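Local coordinates for protein intimin (Escherichia coli O127:H6 str. E2348/69, PDB 6TQD) that probably serves as a bacterial adhesin for intimate attachment to host cells, with Ig-like domains forming an extended passenger at the cell surface, at residues T131-V136 with K171-L176; A144-S149 with A164-S169. All coordinates share one frame; numbering follows the deposited sequence. Where two conformers were deposited one is given.

Interaction 1: residues T131-V136 with K171-L176; sequences TYTATV and KATVTL
Tyr-132 lies against Leu-176 and Val-174 on the inward face of an antiparallel strand pair. Tyr-132 CE1 lies 3.8 Å from Leu-176 CB, and the leucine side chain slants across the phenol, its CD2 3.6 Å from Tyr-132 OH. Nearer the backbone, Tyr-132 CB meets Val-174 CG1 at 3.9 Å. Farther along this face the small methyls of Ala-134 and Ala-172 are paired.

The other face is made of threonines and a lysine. Thr-133 and Thr-173 stand side by side, with Thr-133 OG1 3.6 Å from Thr-173 CG2. Lys-171 spans two neighbours: its CD packs on Thr-133 CG2 at 3.9 Å, and a bend at the last torsion (chi4 -57°) turns NZ back to within 3.0 Å of Thr-135 OG1.

Four backbone hydrogen bonds fix this register. Tyr-132 and Val-174 exchange two, as do Ala-134 and Ala-172, the nearly linear Tyr-132 N to Val-174 O bond measuring 2.8 Å. Lys-171 N is also bonded to Asn-167 OD1.

Strand 130-138 pairs with strand 111-117 as well. The inward face packs on the second sheet of the Ig-like domain: Val-174 meets Phe-150 of strand 147-154, Ala-134 meets Ala-188 of strand 182-189, and Tyr-132 meets Val-202 of strand 197-205.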
ATOM      1  N   THR A 131       1.407  15.648 -18.351  1.00 13.77           N
ATOM      2  CA  THR A 131       2.518  14.993 -17.672  1.00 13.61           C
ATOM      3  C   THR A 131       1.975  13.987 -16.669  1.00 12.75           C
ATOM      4  O   THR A 131       1.149  14.333 -15.815  1.00 12.65           O
ATOM      5  CB  THR A 131       3.417  16.002 -16.966  1.00 15.49           C
ATOM      6  OG1 THR A 131       3.920  16.931 -17.941  1.00 15.38           O
ATOM      7  CG2 THR A 131       4.575  15.303 -16.289  1.00 15.89           C
ATOM      8  N   TYR A 132       2.461  12.759 -16.766  1.00 11.54           N
ATOM      9  CA  TYR A 132       2.035  11.659 -15.907  1.00 11.01           C
ATOM     10  C   TYR A 132       3.123  11.342 -14.896  1.00 11.55           C
ATOM     11  O   TYR A 132       4.312  11.412 -15.202  1.00 10.45           O
ATOM     12  CB  TYR A 132       1.760  10.408 -16.735  1.00 10.70           C
ATOM     13  CG  TYR A 132       0.514  10.462 -17.583  1.00 11.37           C
ATOM     14  CD1 TYR A 132       0.479  11.184 -18.774  1.00 12.71           C
ATOM     15  CD2 TYR A 132      -0.627   9.773 -17.206  1.00 11.45           C
ATOM     16  CE1 TYR A 132      -0.673  11.222 -19.549  1.00 13.58           C
ATOM     17  CE2 TYR A 132      -1.775   9.805 -17.974  1.00 12.29           C
ATOM     18  CZ  TYR A 132      -1.793  10.529 -19.150  1.00 13.81           C
ATOM     19  OH  TYR A 132      -2.930  10.572 -19.933  1.00 15.00           O
ATOM     20  N   THR A 133       2.702  10.958 -13.691  1.00 10.12           N
ATOM     21  CA  THR A 133       3.609  10.583 -12.619  1.00  9.54           C
ATOM     22  C   THR A 133       3.179   9.215 -12.117  1.00  9.06           C
ATOM     23  O   THR A 133       2.027   9.036 -11.724  1.00  9.31           O
ATOM     24  CB  THR A 133       3.561  11.593 -11.468  1.00 10.46           C
ATOM     25  OG1 THR A 133       3.925  12.892 -11.942  1.00 12.93           O
ATOM     26  CG2 THR A 133       4.522  11.177 -10.354  1.00  9.75           C
ATOM     27  N   ALA A 134       4.098   8.267 -12.146  1.00  8.44           N
ATOM     28  CA  ALA A 134       3.905   6.954 -11.560  1.00  7.97           C
ATOM     29  C   ALA A 134       4.666   6.886 -10.249  1.00  8.79           C
ATOM     30  O   ALA A 134       5.816   7.336 -10.163  1.00  8.24           O
ATOM     31  CB  ALA A 134       4.442   5.866 -12.485  1.00  7.56           C
ATOM     32  N   THR A 135       4.013   6.348  -9.227  1.00  8.20           N
ATOM     33  CA  THR A 135       4.628   6.092  -7.935  1.00  8.54           C
ATOM     34  C   THR A 135       4.773   4.593  -7.752  1.00  8.13           C
ATOM     35  O   THR A 135       3.812   3.844  -7.957  1.00  7.17           O
ATOM     36  CB  THR A 135       3.780   6.682  -6.806  1.00 10.74           C
ATOM     37  OG1 THR A 135       3.574   8.080  -7.031  1.00 14.89           O
ATOM     38  CG2 THR A 135       4.503   6.508  -5.470  1.00 13.81           C
ATOM     39  N   VAL A 136       5.974   4.157  -7.381  1.00  7.14           N
ATOM     40  CA  VAL A 136       6.285   2.748  -7.171  1.00  6.08           C
ATOM     41  C   VAL A 136       6.530   2.527  -5.688  1.00  7.42           C
ATOM     42  O   VAL A 136       7.380   3.196  -5.092  1.00  8.33           O
ATOM     43  CB  VAL A 136       7.520   2.313  -7.990  1.00  6.01           C
ATOM     44  CG1 VAL A 136       7.867   0.853  -7.687  1.00  8.69           C
ATOM     45  CG2 VAL A 136       7.268   2.512  -9.474  1.00  7.31           C
ATOM     46  N   LYS A 171       9.148   8.122  -7.719  1.00  8.90           N
ATOM     47  CA  LYS A 171       8.344   8.716  -8.779  1.00  7.65           C
ATOM     48  C   LYS A 171       9.087   8.735 -10.111  1.00  8.32           C
ATOM     49  O   LYS A 171      10.282   9.042 -10.172  1.00  9.72           O
ATOM     50  CB  LYS A 171       7.904  10.132  -8.391  1.00 13.34           C
ATOM     51  CG  LYS A 171       7.051  10.148  -7.116  1.00 15.34           C
ATOM     52  CD  LYS A 171       6.312  11.463  -6.940  1.00 23.11           C
ATOM     53  CE  LYS A 171       5.559  11.502  -5.616  1.00 28.89           C
ATOM     54  NZ  LYS A 171       4.595  10.380  -5.461  1.00 32.82           N
ATOM     55  N   ALA A 172       8.374   8.382 -11.176  1.00  9.80           N
ATOM     56  CA  ALA A 172       8.875   8.457 -12.548  1.00  9.96           C
ATOM     57  C   ALA A 172       7.827   9.162 -13.400  1.00 10.39           C
ATOM     58  O   ALA A 172       6.632   8.975 -13.187  1.00 10.65           O
ATOM     59  CB  ALA A 172       9.126   7.049 -13.098  1.00 12.70           C
ATOM     60  N   THR A 173       8.270   9.970 -14.369  1.00 10.68           N
ATOM     61  CA  THR A 173       7.354  10.803 -15.138  1.00 10.09           C
ATOM     62  C   THR A 173       7.529  10.587 -16.638  1.00 10.47           C
ATOM     63  O   THR A 173       8.567  10.103 -17.109  1.00 13.09           O
ATOM     64  CB  THR A 173       7.508  12.301 -14.811  1.00 14.69           C
ATOM     65  OG1 THR A 173       8.830  12.748 -15.149  1.00 16.75           O
ATOM     66  CG2 THR A 173       7.244  12.579 -13.343  1.00 15.60           C
ATOM     67  N   VAL A 174       6.483  10.961 -17.376  1.00 10.92           N
ATOM     68  CA  VAL A 174       6.482  10.910 -18.839  1.00 11.46           C
ATOM     69  C   VAL A 174       5.452  11.929 -19.309  1.00 12.05           C
ATOM     70  O   VAL A 174       4.532  12.275 -18.575  1.00 11.95           O
ATOM     71  CB  VAL A 174       6.145   9.483 -19.339  1.00 13.73           C
ATOM     72  CG1 VAL A 174       4.716   9.107 -18.976  1.00 12.98           C
ATOM     73  CG2 VAL A 174       6.380   9.363 -20.837  1.00 13.32           C
ATOM     74  N   THR A 175       5.602  12.413 -20.552  1.00 12.72           N
ATOM     75  CA  THR A 175       4.641  13.360 -21.106  1.00 13.36           C
ATOM     76  C   THR A 175       3.912  12.745 -22.300  1.00 13.77           C
ATOM     77  O   THR A 175       4.402  11.814 -22.942  1.00 15.93           O
ATOM     78  CB  THR A 175       5.277  14.694 -21.527  1.00 18.98           C
ATOM     79  OG1 THR A 175       6.009  14.526 -22.747  1.00 21.06           O
ATOM     80  CG2 THR A 175       6.206  15.225 -20.434  1.00 18.38           C
ATOM     81  N   LEU A 176       2.715  13.265 -22.553  1.00 14.20           N
ATOM     82  CA  LEU A 176       1.818  12.796 -23.601  1.00 14.66           C
ATOM     83  C   LEU A 176       1.319  13.999 -24.392  1.00 16.34           C
ATOM     84  O   LEU A 176       0.924  15.002 -23.800  1.00 15.65           O
ATOM     85  CB  LEU A 176       0.625  12.078 -22.963  1.00 14.91           C
ATOM     86  CG  LEU A 176      -0.346  11.426 -23.935  1.00 15.46           C
ATOM     87  CD1 LEU A 176       0.249  10.130 -24.474  1.00 14.44           C
ATOM     88  CD2 LEU A 176      -1.696  11.186 -23.273  1.00 15.67           C
TER

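Interaction 2: residues A144-S149 with A164-S169; sequences ANVPVS and ANTNGS
The Asn-165 amide and the Pro-147 ring meet obliquely, with OD1 of Asn-165 lying over one face of the pyrrolidine, 3.2 Å from Pro-147 CA and 3.4 Å from Pro-147 CB. On the nitrogen side of the same amide, the modelled conformer of Asn-145 brings its own amide alongside at a steep angle, a placement left doubtful by a second conformer.

Thr-166 carries the buried part. Its OG1 lies between the backbone N and the carbonyl carbon (chi1 59°), where it accepts a nearly straight bond (172°) from Val-146 N at 2.9 Å and also bonds to Gln-143 O. The hydroxyl thus ties two backbone sites of the loop before strand 147-154, while Thr-166 CG2 packs on Val-148 CG2 at 3.8 Å.

In this Ig-like domain, strand 163-165 is an outermost strand of a mixed sheet, antiparallel to strand 147-154. Regular pairing is confined to Val-148 with Ala-164 and Pro-147 with Asn-165. Beyond it Thr-166 N still bonds to Val-146 O at 2.8 Å, from above the carbonyl plane, and Asn-145 N bonds to Thr-166 O at a bent 136°. Asn-167 OD1 then accepts from Ser-169 N at 2.9 Å, closing an Asx turn that leads toward strand 171-177.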
ATOM      1  N   ALA A 144      13.174   3.412  -4.860  1.00 11.80           N
ATOM      2  CA  ALA A 144      14.048   4.260  -5.662  1.00 11.37           C
ATOM      3  C   ALA A 144      14.751   3.487  -6.769  1.00 11.60           C
ATOM      4  O   ALA A 144      15.127   2.325  -6.607  1.00 12.51           O
ATOM      5  CB  ALA A 144      15.103   4.888  -4.746  1.00 13.70           C
ATOM      6  N   ASN A 145      14.884   4.139  -7.930  0.59 11.59           N
ATOM      7  CA  ASN A 145      15.690   3.643  -9.053  0.59 13.43           C
ATOM      8  C   ASN A 145      15.072   2.423  -9.742  0.59 12.58           C
ATOM      9  O   ASN A 145      15.788   1.587 -10.301  0.59 13.12           O
ATOM     10  CB  ASN A 145      17.135   3.368  -8.610  0.59 16.20           C
ATOM     11  CG  ASN A 145      18.102   3.291  -9.776  0.59 16.53           C
ATOM     12  OD1 ASN A 145      18.988   2.438  -9.804  0.59 20.94           O
ATOM     13  ND2 ASN A 145      17.938   4.179 -10.738  0.59 14.44           N
ATOM     14  N   VAL A 146      13.760   2.328  -9.758  1.00 10.21           N
ATOM     15  CA  VAL A 146      13.038   1.209 -10.368  1.00 12.34           C
ATOM     16  C   VAL A 146      12.600   1.611 -11.770  1.00 10.34           C
ATOM     17  O   VAL A 146      11.970   2.664 -11.930  1.00  9.60           O
ATOM     18  CB  VAL A 146      11.815   0.801  -9.529  1.00 10.18           C
ATOM     19  CG1 VAL A 146      11.054  -0.337 -10.209  1.00 10.92           C
ATOM     20  CG2 VAL A 146      12.234   0.418  -8.124  1.00 11.43           C
ATOM     21  N   PRO A 147      12.885   0.814 -12.804  1.00  9.88           N
ATOM     22  CA  PRO A 147      12.397   1.159 -14.152  1.00  9.18           C
ATOM     23  C   PRO A 147      10.890   0.986 -14.269  1.00  8.42           C
ATOM     24  O   PRO A 147      10.338  -0.049 -13.894  1.00 11.49           O
ATOM     25  CB  PRO A 147      13.134   0.172 -15.067  1.00 11.88           C
ATOM     26  CG  PRO A 147      14.307  -0.313 -14.262  1.00 13.91           C
ATOM     27  CD  PRO A 147      13.861  -0.290 -12.836  1.00 13.48           C
ATOM     28  N   VAL A 148      10.235   1.990 -14.838  1.00  7.38           N
ATOM     29  CA  VAL A 148       8.797   1.978 -15.080  1.00  7.76           C
ATOM     30  C   VAL A 148       8.578   2.062 -16.579  1.00  8.10           C
ATOM     31  O   VAL A 148       9.137   2.941 -17.235  1.00  8.93           O
ATOM     32  CB  VAL A 148       8.102   3.151 -14.376  1.00  8.21           C
ATOM     33  CG1 VAL A 148       6.633   3.127 -14.657  1.00  8.99           C
ATOM     34  CG2 VAL A 148       8.357   3.106 -12.867  1.00  9.29           C
ATOM     35  N   SER A 149       7.753   1.165 -17.114  0.66  8.12           N
ATOM     36  CA  SER A 149       7.445   1.109 -18.536  0.66  8.82           C
ATOM     37  C   SER A 149       6.108   1.785 -18.791  0.66  9.08           C
ATOM     38  O   SER A 149       5.132   1.514 -18.084  0.66  9.12           O
ATOM     39  CB  SER A 149       7.364  -0.347 -19.003  0.66 11.11           C
ATOM     40  OG  SER A 149       8.642  -0.953 -18.984  0.66 12.21           O
ATOM     41  N   ALA A 164      11.239   5.096 -17.750  1.00 10.72           N
ATOM     42  CA  ALA A 164      12.025   5.989 -16.927  1.00  9.14           C
ATOM     43  C   ALA A 164      12.171   5.339 -15.562  1.00 11.94           C
ATOM     44  O   ALA A 164      11.272   4.628 -15.116  1.00 10.55           O
ATOM     45  CB  ALA A 164      11.341   7.349 -16.771  1.00 11.25           C
ATOM     46  N   ASN A 165      13.283   5.628 -14.890  1.00 10.05           N
ATOM     47  CA  ASN A 165      13.533   5.057 -13.577  1.00 10.00           C
ATOM     48  C   ASN A 165      13.005   5.991 -12.500  1.00  9.46           C
ATOM     49  O   ASN A 165      13.111   7.214 -12.617  1.00 11.67           O
ATOM     50  CB  ASN A 165      15.029   4.829 -13.361  1.00 12.03           C
ATOM     51  CG  ASN A 165      15.603   3.756 -14.269  1.00 16.97           C
ATOM     52  OD1 ASN A 165      14.875   3.054 -14.968  1.00 18.07           O
ATOM     53  ND2 ASN A 165      16.926   3.610 -14.250  1.00 20.16           N
ATOM     54  N   THR A 166      12.459   5.416 -11.422  1.00  8.83           N
ATOM     55  CA  THR A 166      11.971   6.248 -10.333  1.00  8.83           C
ATOM     56  C   THR A 166      13.120   6.978  -9.640  1.00 10.40           C
ATOM     57  O   THR A 166      14.249   6.485  -9.574  1.00 12.72           O
ATOM     58  CB  THR A 166      11.226   5.421  -9.275  1.00  8.19           C
ATOM     59  OG1 THR A 166      12.081   4.400  -8.725  1.00  9.32           O
ATOM     60  CG2 THR A 166       9.981   4.775  -9.889  1.00  9.58           C
ATOM     61  N   ASN A 167      12.809   8.153  -9.102  1.00 10.76           N
ATOM     62  CA  ASN A 167      13.767   8.919  -8.315  1.00 12.71           C
ATOM     63  C   ASN A 167      13.764   8.404  -6.875  1.00 13.16           C
ATOM     64  O   ASN A 167      13.196   7.352  -6.574  1.00  9.75           O
ATOM     65  CB  ASN A 167      13.446  10.410  -8.416  1.00 12.02           C
ATOM     66  CG  ASN A 167      12.080  10.765  -7.829  1.00 10.96           C
ATOM     67  OD1 ASN A 167      11.466   9.992  -7.098  1.00  9.98           O
ATOM     68  ND2 ASN A 167      11.607  11.965  -8.146  1.00 14.67           N
ATOM     69  N   GLY A 168      14.420   9.138  -5.965  1.00 15.11           N
ATOM     70  CA  GLY A 168      14.508   8.726  -4.572  1.00 15.76           C
ATOM     71  C   GLY A 168      13.183   8.704  -3.839  1.00 16.58           C
ATOM     72  O   GLY A 168      13.080   8.073  -2.776  1.00 17.37           O
ATOM     73  N   SER A 169      12.171   9.384  -4.369  1.00 14.72           N
ATOM     74  CA  SER A 169      10.836   9.402  -3.797  1.00 11.71           C
ATOM     75  C   SER A 169       9.899   8.414  -4.481  1.00  9.78           C
ATOM     76  O   SER A 169       8.683   8.468  -4.256  1.00 12.61           O
ATOM     77  CB  SER A 169      10.252  10.814  -3.861  1.00 18.93           C
ATOM     78  OG  SER A 169      11.080  11.735  -3.156  1.00 21.55           O
TER

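Overall arrangement
Both contacts belong to the same Ig-like domain, but interaction 1 is a regular strand pair with a buried inward face, whereas interaction 2 is a surface contact at the sheet margin, where the backbone bonds continue past the regular pairing with less regular geometry, joined by one side-chain hydroxyl. The segments of interaction 2 both fall in the chain between those of interaction 1, and the two centres lie about 10 Å apart. They face one another across the sandwich: Val-136 CG2 packs 3.6 Å from both Val-148 CG2 and Thr-166 CG2. Apolar packing dominates the inward side of 131-136 with 171-176; backbone bonds, supplemented by the Thr-166 hydroxyl, hold 144-149 to 164-169.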